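Local coordinates for protein histidinol-phosphatase (PDB 6NLR) that probably hydrolyses L-histidinol phosphate to histidinol and phosphate in histidine biosynthesis, using a trinuclear metal centre in a PHP-family fold, at residues N50-K55 against G130-D135; F124-G129 against Q147-F152; Q154-Y159 against S183-F188. All coordinates share one frame; numbering follows the deposited sequence.

Contact 1 (N50-K55 against G130-D135). Unlike the reference sequence in segment 130-135: I134 (reference Leu).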
loop_
_atom_site.group_PDB
_atom_site.type_symbol
_atom_site.label_atom_id
_atom_site.label_comp_id
_atom_site.label_asym_id
_atom_site.label_seq_id
_atom_site.Cartn_x
_atom_site.Cartn_y
_atom_site.Cartn_z
ATOM N N ASN A 50 10.762 -18.162 3.656
ATOM C CA ASN A 50 12.045 -17.431 3.816
ATOM C C ASN A 50 11.844 -16.222 4.723
ATOM O O ASN A 50 12.614 -15.264 4.588
ATOM C CB ASN A 50 12.654 -17.082 2.456
ATOM C CG ASN A 50 13.229 -18.316 1.783
ATOM O OD1 ASN A 50 14.235 -18.851 2.237
ATOM N ND2 ASN A 50 12.567 -18.809 0.754
ATOM N N THR A 51 10.876 -16.289 5.629
ATOM C CA THR A 51 10.524 -15.170 6.539
ATOM C C THR A 51 11.012 -15.503 7.943
ATOM O O THR A 51 11.249 -16.681 8.235
ATOM C CB THR A 51 9.021 -14.857 6.550
ATOM O OG1 THR A 51 8.342 -15.896 7.259
ATOM C CG2 THR A 51 8.448 -14.666 5.162
ATOM N N ALA A 52 11.163 -14.470 8.759
ATOM C CA ALA A 52 11.368 -14.564 10.209
ATOM C C ALA A 52 10.444 -13.524 10.841
ATOM O O ALA A 52 9.570 -12.994 10.134
ATOM C CB ALA A 52 12.830 -14.362 10.539
ATOM N N GLY A 53 10.590 -13.282 12.127
ATOM C CA GLY A 53 9.705 -12.352 12.841
ATOM C C GLY A 53 8.360 -12.996 13.110
ATOM O O GLY A 53 8.190 -14.214 12.865
ATOM N N ASP A 54 7.421 -12.203 13.592
ATOM C CA ASP A 54 6.090 -12.696 14.019
ATOM C C ASP A 54 5.420 -13.401 12.833
ATOM O O ASP A 54 5.168 -12.745 11.849
ATOM C CB ASP A 54 5.284 -11.538 14.592
ATOM C CG ASP A 54 4.094 -12.013 15.396
ATOM O OD1 ASP A 54 3.327 -12.816 14.845
ATOM O OD2 ASP A 54 3.950 -11.578 16.543
ATOM N N LYS A 55 5.179 -14.713 12.928
ATOM C CA LYS A 55 4.532 -15.534 11.863
ATOM C C LYS A 55 3.188 -14.908 11.453
ATOM O O LYS A 55 2.808 -15.010 10.296
ATOM C CB LYS A 55 4.358 -16.978 12.336
ATOM C CG LYS A 55 5.669 -17.756 12.417
ATOM C CD LYS A 55 5.545 -19.072 13.083
ATOM C CE LYS A 55 6.901 -19.718 13.262
ATOM N NZ LYS A 55 6.771 -21.036 13.914
ATOM N N GLY A 130 15.728 -13.543 7.931
ATOM C CA GLY A 130 15.018 -13.679 6.646
ATOM C C GLY A 130 14.195 -12.443 6.373
ATOM O O GLY A 130 14.498 -11.374 6.977
ATOM N N PHE A 131 13.157 -12.565 5.544
ATOM C CA PHE A 131 12.279 -11.417 5.217
ATOM C C PHE A 131 11.484 -11.043 6.469
ATOM O O PHE A 131 11.066 -11.934 7.234
ATOM C CB PHE A 131 11.370 -11.715 4.025
ATOM C CG PHE A 131 12.080 -11.625 2.705
ATOM C CD1 PHE A 131 12.401 -10.385 2.167
ATOM C CD2 PHE A 131 12.424 -12.774 2.009
ATOM C CE1 PHE A 131 13.047 -10.296 0.950
ATOM C CE2 PHE A 131 13.089 -12.681 0.795
ATOM C CZ PHE A 131 13.410 -11.444 0.281
ATOM N N ARG A 132 11.341 -9.743 6.670
ATOM C CA ARG A 132 10.728 -9.141 7.869
ATOM C C ARG A 132 9.716 -8.087 7.427
ATOM O O ARG A 132 9.857 -7.488 6.342
ATOM C CB ARG A 132 11.790 -8.518 8.772
ATOM C CG ARG A 132 12.813 -9.489 9.329
ATOM C CD ARG A 132 12.220 -10.569 10.202
ATOM N NE ARG A 132 11.611 -10.009 11.399
ATOM C CZ ARG A 132 12.103 -10.095 12.624
ATOM N NH1 ARG A 132 13.255 -10.708 12.875
ATOM N NH2 ARG A 132 11.439 -9.539 13.620
ATOM N N SER A 133 8.699 -7.903 8.246
ATOM C CA SER A 133 7.583 -6.975 7.969
ATOM C C SER A 133 7.993 -5.550 8.348
ATOM O O SER A 133 8.521 -5.349 9.442
ATOM C CB SER A 133 6.360 -7.405 8.725
ATOM O OG SER A 133 5.324 -6.445 8.572
ATOM N N ILE A 134 7.670 -4.595 7.485
ATOM C CA ILE A 134 7.834 -3.135 7.704
ATOM C C ILE A 134 6.720 -2.637 8.637
ATOM O O ILE A 134 6.977 -1.674 9.384
ATOM C CB ILE A 134 7.805 -2.401 6.349
ATOM C CG1 ILE A 134 9.029 -2.772 5.510
ATOM C CG2 ILE A 134 7.666 -0.895 6.538
ATOM C CD1 ILE A 134 8.853 -2.532 4.029
ATOM N N ASP A 135 5.536 -3.260 8.612
ATOM C CA ASP A 135 4.306 -2.594 9.132
ATOM C C ASP A 135 3.536 -3.450 10.151
ATOM O O ASP A 135 2.444 -3.044 10.503
ATOM C CB ASP A 135 3.402 -2.156 7.968
ATOM C CG ASP A 135 2.858 -3.282 7.106
ATOM O OD1 ASP A 135 3.302 -4.419 7.268
ATOM O OD2 ASP A 135 1.990 -3.008 6.274
#
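The carbonyl oxygen N50 O is approached by two groups of segment 130-135. F131 N donates a nearly straight hydrogen bond to it, 2.9 Å long with 172° at the hydrogen, arriving in the carbonyl plane on a lone pair. The CA-H of G130 adds a weaker contact, with G130 CA 3.5 Å from N50 O. Two residues further along, A52 N donates to F131 O at 3.0 Å. The two bonds straddle T51, the pattern of a single parallel beta bridge between T51 and F131. Glycine suits position 130, where its positive phi and bare CA let the backbones come this close.

F131 sends its ring along the N50 end of the bridge, with F131 CD2 3.6 Å from N50 O, and an aromatic residue suits this partly covered spot because its ring also meets that of F47. R132 goes to the other end. Its chain is bent at chi2 and chi3 (-61° and -64°), which folds the guanidinium back across the loop. There one face lies against G53, whose CA is 3.3 Å from R132 CZ. G53, a glycine with positive phi, presents no side chain to that face. The polar rim is occupied too: NH1 bonds to Q128 O, and NH2 forms a salt bridge with D140.

D140 also accepts from D54 N, so helix 138-149 ties both segments together. The contact thus fixes the loop between helices 45-48 and 56-59 to strand 130-133, an outermost strand of the five-stranded mixed sheet, near the protein surface.

Contact 2 (F124-G129 against Q147-F152)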
loop_
_atom_site.group_PDB
_atom_site.type_symbol
_atom_site.label_atom_id
_atom_site.label_comp_id
_atom_site.label_asym_id
_atom_site.label_seq_id
_atom_site.Cartn_x
_atom_site.Cartn_y
_atom_site.Cartn_z
ATOM N N PHE A 124 7.653 -5.846 2.932
ATOM C CA PHE A 124 8.674 -6.774 3.473
ATOM C C PHE A 124 10.056 -6.378 2.951
ATOM O O PHE A 124 10.206 -6.063 1.754
ATOM C CB PHE A 124 8.370 -8.215 3.068
ATOM C CG PHE A 124 7.093 -8.786 3.627
ATOM C CD1 PHE A 124 7.067 -9.348 4.893
ATOM C CD2 PHE A 124 5.930 -8.798 2.862
ATOM C CE1 PHE A 124 5.892 -9.893 5.392
ATOM C CE2 PHE A 124 4.755 -9.322 3.371
ATOM C CZ PHE A 124 4.739 -9.863 4.634
ATOM N N LEU A 125 11.041 -6.400 3.838
ATOM C CA LEU A 125 12.476 -6.230 3.509
ATOM C C LEU A 125 13.244 -7.401 4.083
ATOM O O LEU A 125 12.785 -8.007 5.064
ATOM C CB LEU A 125 13.007 -4.969 4.194
ATOM C CG LEU A 125 12.689 -3.647 3.544
ATOM C CD1 LEU A 125 13.239 -2.525 4.422
ATOM C CD2 LEU A 125 13.272 -3.607 2.142
ATOM N N GLU A 126 14.412 -7.666 3.515
ATOM C CA GLU A 126 15.404 -8.572 4.139
ATOM C C GLU A 126 15.728 -8.022 5.531
ATOM O O GLU A 126 15.993 -6.800 5.650
ATOM C CB GLU A 126 16.664 -8.693 3.283
ATOM C CG GLU A 126 17.851 -9.150 4.095
ATOM C CD GLU A 126 18.961 -9.813 3.315
ATOM O OE1 GLU A 126 18.957 -9.686 2.058
ATOM O OE2 GLU A 126 19.810 -10.451 3.962
ATOM N N GLY A 127 15.708 -8.886 6.538
ATOM C CA GLY A 127 16.045 -8.498 7.912
ATOM C C GLY A 127 16.632 -9.656 8.667
ATOM O O GLY A 127 17.152 -10.604 8.036
ATOM N N GLN A 128 16.544 -9.588 9.988
ATOM C CA GLN A 128 17.186 -10.558 10.896
ATOM C C GLN A 128 16.459 -11.890 10.711
ATOM O O GLN A 128 15.240 -11.949 11.029
ATOM C CB GLN A 128 17.131 -10.024 12.322
ATOM C CG GLN A 128 17.962 -10.825 13.309
ATOM C CD GLN A 128 19.444 -10.814 13.029
ATOM O OE1 GLN A 128 20.127 -11.816 13.235
ATOM N NE2 GLN A 128 19.962 -9.687 12.585
ATOM N N GLY A 129 17.161 -12.896 10.180
ATOM C CA GLY A 129 16.664 -14.281 10.080
ATOM C C GLY A 129 15.917 -14.557 8.791
ATOM O O GLY A 129 15.491 -15.716 8.605
ATOM N N GLN A 147 17.248 -2.610 13.795
ATOM C CA GLN A 147 18.492 -3.155 14.375
ATOM C C GLN A 147 19.331 -3.815 13.268
ATOM O O GLN A 147 20.558 -3.710 13.330
ATOM C CB GLN A 147 18.156 -4.097 15.526
ATOM C CG GLN A 147 17.774 -3.343 16.794
ATOM C CD GLN A 147 17.437 -4.270 17.937
ATOM O OE1 GLN A 147 17.322 -3.853 19.085
ATOM N NE2 GLN A 147 17.345 -5.553 17.645
ATOM N N PHE A 148 18.699 -4.463 12.293
ATOM C CA PHE A 148 19.410 -5.153 11.191
ATOM C C PHE A 148 20.184 -4.127 10.355
ATOM O O PHE A 148 21.379 -4.410 10.053
ATOM C CB PHE A 148 18.439 -5.952 10.317
ATOM C CG PHE A 148 19.084 -6.761 9.223
ATOM C CD1 PHE A 148 19.651 -7.993 9.496
ATOM C CD2 PHE A 148 19.067 -6.313 7.910
ATOM C CE1 PHE A 148 20.212 -8.748 8.473
ATOM C CE2 PHE A 148 19.633 -7.064 6.887
ATOM C CZ PHE A 148 20.203 -8.281 7.170
ATOM N N TYR A 149 19.553 -2.991 10.002
ATOM C CA TYR A 149 20.133 -1.977 9.082
ATOM C C TYR A 149 21.020 -0.997 9.843
ATOM O O TYR A 149 21.846 -0.360 9.187
ATOM C CB TYR A 149 19.054 -1.334 8.215
ATOM C CG TYR A 149 18.568 -2.271 7.137
ATOM C CD1 TYR A 149 19.369 -2.606 6.059
ATOM C CD2 TYR A 149 17.334 -2.878 7.245
ATOM C CE1 TYR A 149 18.934 -3.507 5.096
ATOM C CE2 TYR A 149 16.869 -3.755 6.279
ATOM C CZ TYR A 149 17.674 -4.078 5.207
ATOM O OH TYR A 149 17.221 -4.975 4.285
ATOM N N GLY A 150 20.904 -0.938 11.170
ATOM C CA GLY A 150 21.779 -0.129 12.035
ATOM C C GLY A 150 21.119 1.114 12.609
ATOM O O GLY A 150 21.817 1.866 13.242
ATOM N N GLY A 151 19.824 1.331 12.397
ATOM C CA GLY A 151 19.126 2.503 12.952
ATOM C C GLY A 151 17.977 2.943 12.071
ATOM O O GLY A 151 17.804 2.401 10.968
ATOM N N PHE A 152 17.210 3.903 12.560
ATOM C CA PHE A 152 15.940 4.310 11.918
ATOM C C PHE A 152 16.233 4.849 10.521
ATOM O O PHE A 152 15.522 4.463 9.572
ATOM C CB PHE A 152 15.168 5.312 12.773
ATOM C CG PHE A 152 13.774 5.543 12.256
ATOM C CD1 PHE A 152 12.741 4.695 12.628
ATOM C CD2 PHE A 152 13.510 6.575 11.360
ATOM C CE1 PHE A 152 11.458 4.909 12.139
ATOM C CE2 PHE A 152 12.233 6.790 10.883
ATOM C CZ PHE A 152 11.212 5.945 11.250
#
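F148 lays its ring over the backbone at the end of a strand, with CG anti to the backbone N (chi1 -176°) so that the ring leaves the helix toward G127. From the base outward, F148 CB passes 4.1 Å from Q128 N. F148 CG comes next, 3.7 Å from G127 CA. On one flank F148 CD1 meets the amide of Q128, whose NE2 lies at the ring edge, in its plane, at 3.5 Å. On the other, F148 CD2 is 3.8 Å from E126 O. Farther out F148 CE1 approaches G127 O at 3.6 Å, while CE2 meets E126 O and CG. At the tip F148 CZ lies between G127 O and E126 OE2.

The main contact is a CH-pi one: the CA-H of G127 is turned to the ring face, with G127 CA 3.7 Å from the F148 ring centroid and only 13° off the normal. Y149 complements it from the next helical position. Its hydroxyl, Y149 OH, is 2.6 Å from E126 O, a weak hydrogen bond whose proton has another acceptor within reach, while F148 CD2 packs over the centre of the tyrosine ring.

Beside these rings L125 touches both Y149 and I145. The last turn of helix 138-149 is thereby laid against the end of strand 117-127, with helix 152-168 meeting Y149 through Q154 and A158.

Contact 3 (Q154-Y159 against S183-F188)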
loop_
_atom_site.group_PDB
_atom_site.type_symbol
_atom_site.label_atom_id
_atom_site.label_comp_id
_atom_site.label_asym_id
_atom_site.label_seq_id
_atom_site.Cartn_x
_atom_site.Cartn_y
_atom_site.Cartn_z
ATOM N N GLN A 154 18.944 4.308 8.567
ATOM C CA GLN A 154 19.443 3.198 7.713
ATOM C C GLN A 154 18.242 2.360 7.227
ATOM O O GLN A 154 18.242 1.939 6.066
ATOM C CB GLN A 154 20.474 2.366 8.465
ATOM C CG GLN A 154 21.782 3.104 8.732
ATOM C CD GLN A 154 21.830 3.716 10.113
ATOM O OE1 GLN A 154 20.834 4.172 10.654
ATOM N NE2 GLN A 154 22.995 3.701 10.736
ATOM N N ALA A 155 17.237 2.150 8.083
ATOM C CA ALA A 155 15.982 1.448 7.733
ATOM C C ALA A 155 15.216 2.239 6.670
ATOM O O ALA A 155 14.716 1.584 5.715
ATOM C CB ALA A 155 15.134 1.202 8.954
ATOM N N GLN A 156 15.147 3.576 6.810
ATOM C CA GLN A 156 14.474 4.457 5.821
ATOM C C GLN A 156 15.142 4.231 4.457
ATOM O O GLN A 156 14.434 4.075 3.435
ATOM C CB GLN A 156 14.594 5.946 6.164
ATOM C CG GLN A 156 13.732 6.408 7.315
ATOM C CD GLN A 156 14.033 7.831 7.718
ATOM O OE1 GLN A 156 15.185 8.213 7.910
ATOM N NE2 GLN A 156 12.993 8.633 7.865
ATOM N N LEU A 157 16.471 4.244 4.438
ATOM C CA LEU A 157 17.212 4.198 3.155
ATOM C C LEU A 157 17.070 2.800 2.532
ATOM O O LEU A 157 16.925 2.720 1.293
ATOM C CB LEU A 157 18.669 4.595 3.400
ATOM C CG LEU A 157 18.854 6.065 3.751
ATOM C CD1 LEU A 157 20.228 6.344 4.313
ATOM C CD2 LEU A 157 18.592 6.901 2.530
ATOM N N ALA A 158 17.069 1.735 3.343
ATOM C CA ALA A 158 16.852 0.365 2.812
ATOM C C ALA A 158 15.424 0.254 2.243
ATOM O O ALA A 158 15.222 -0.326 1.160
ATOM C CB ALA A 158 17.095 -0.635 3.884
ATOM N N TYR A 159 14.459 0.826 2.944
ATOM C CA TYR A 159 13.034 0.853 2.515
ATOM C C TYR A 159 12.918 1.574 1.167
ATOM O O TYR A 159 12.297 1.014 0.209
ATOM C CB TYR A 159 12.176 1.504 3.600
ATOM C CG TYR A 159 10.800 1.859 3.117
ATOM C CD1 TYR A 159 9.807 0.881 3.011
ATOM C CD2 TYR A 159 10.503 3.155 2.716
ATOM C CE1 TYR A 159 8.549 1.197 2.528
ATOM C CE2 TYR A 159 9.240 3.487 2.270
ATOM C CZ TYR A 159 8.266 2.508 2.152
ATOM O OH TYR A 159 7.024 2.856 1.681
ATOM N N SER A 183 5.980 6.082 2.152
ATOM C CA SER A 183 6.780 6.414 3.361
ATOM C C SER A 183 6.362 5.491 4.513
ATOM O O SER A 183 6.305 5.970 5.683
ATOM C CB SER A 183 6.633 7.874 3.724
ATOM O OG SER A 183 5.270 8.184 4.015
ATOM N N LEU A 184 6.095 4.221 4.204
ATOM C CA LEU A 184 5.596 3.227 5.200
ATOM C C LEU A 184 6.657 2.997 6.288
ATOM O O LEU A 184 6.298 2.518 7.364
ATOM C CB LEU A 184 5.230 1.907 4.511
ATOM C CG LEU A 184 4.472 0.912 5.402
ATOM C CD1 LEU A 184 3.058 1.418 5.695
ATOM C CD2 LEU A 184 4.405 -0.452 4.738
ATOM N N CYS A 185 7.916 3.327 6.015
ATOM C CA CYS A 185 9.037 3.331 6.996
ATOM C C CYS A 185 8.759 4.313 8.151
ATOM O O CYS A 185 9.502 4.226 9.154
ATOM C CB CYS A 185 10.357 3.673 6.310
ATOM S SG CYS A 185 10.384 5.286 5.462
ATOM N N GLN A 186 7.710 5.139 8.072
ATOM C CA GLN A 186 7.336 6.108 9.153
ATOM C C GLN A 186 6.175 5.585 10.013
ATOM O O GLN A 186 5.758 6.296 10.939
ATOM C CB GLN A 186 6.975 7.479 8.564
ATOM C CG GLN A 186 8.046 8.054 7.650
ATOM C CD GLN A 186 9.411 8.170 8.286
ATOM O OE1 GLN A 186 10.416 7.729 7.725
ATOM N NE2 GLN A 186 9.466 8.771 9.475
ATOM N N LYS A 187 5.677 4.374 9.758
ATOM C CA LYS A 187 4.459 3.883 10.456
ATOM C C LYS A 187 4.690 3.823 11.970
ATOM O O LYS A 187 3.718 4.075 12.706
ATOM C CB LYS A 187 4.005 2.523 9.935
ATOM C CG LYS A 187 2.776 1.981 10.646
ATOM C CD LYS A 187 2.217 0.743 10.029
ATOM C CE LYS A 187 1.003 0.211 10.767
ATOM N NZ LYS A 187 0.505 -0.993 10.067
ATOM N N PHE A 188 5.914 3.525 12.445
ATOM C CA PHE A 188 6.197 3.400 13.902
ATOM C C PHE A 188 7.174 4.481 14.349
ATOM O O PHE A 188 7.863 4.317 15.378
ATOM C CB PHE A 188 6.693 1.992 14.197
ATOM C CG PHE A 188 5.716 0.927 13.776
ATOM C CD1 PHE A 188 4.428 0.879 14.313
ATOM C CD2 PHE A 188 6.073 0.004 12.812
ATOM C CE1 PHE A 188 3.525 -0.084 13.893
ATOM C CE2 PHE A 188 5.182 -0.982 12.426
ATOM C CZ PHE A 188 3.918 -1.019 12.963
#
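Q156 and C185 bring the backbones closest, with their CA atoms 5.7 Å apart, where a turn of the long helix 152-168 passes a short 3-10 segment, residues 184-186. Just ahead of it S183 O accepts from Q186 N at 2.9 Å. The amide of L184, at the beginning of such a turn, has to find its acceptor from beyond the turn.

Y159 provides it. A chi1 of 166° swings the ring away from its own backbone N and out from the helix, until the hydroxyl oxygen, Y159 OH, receives L184 N at 3.0 Å, with an angle of 159° at the hydrogen. A tyrosine suits the position because one residue supplies both this buried polar end and a broad apolar surface. One face of its ring is covered by C185, whose backbone N stands above the centre. The C185 sulfur meets the ring obliquely in a sulfur-aromatic contact, with C185 SG 3.5 Å from Y159 CD2. The small, polarisable thiol fits between the ring and the aliphatic part of Q156. L184 CB packs against Y159 CZ and OH.

Farther along the 3-10 segment, at Q186, two buried glutamines pair. Q156 NE2 donates to Q186 OE1 over 2.7 Å, almost straight at 169°. The bond lies close to the amide plane of Q156, but the donor is tilted from the carbonyl plane of Q186, and the two amides are clearly turned against each other. Q186 NE2 continues the chain of bonds to Q189 OE1.

Just before this turn comes H181, which with E93 and H123 binds a manganese ion, and the side chain of L184 touches H123. Consistent with a TIM-barrel-like PHP fold, helix 152-168 packs against the loop that carries this metal ligand.

In the fold
Contacts 1 and 2 are closely joined, their centres about 10 Å apart: strands 117-127 and 130-133 are antiparallel neighbours, and R132 N lies 2.8 Å from L125 O, a probable hydrogen bond. Contact 3, centred about 10 Å from contact 2, follows along helices 138-149 and 152-168, and F152 CZ packs 3.2 Å from C185 O. Contacts 1 and 3 are about 15 Å apart, yet D135 O and K187 NZ are 2.9 Å from each other, again a probable hydrogen bond. Contact 3 lies beside the metal centre: the L184 side chain is about 5 Å from a manganese ion and about 6 Å from the bound sulfate, whereas that of L125 in contact 2 is about 13 Å from manganese.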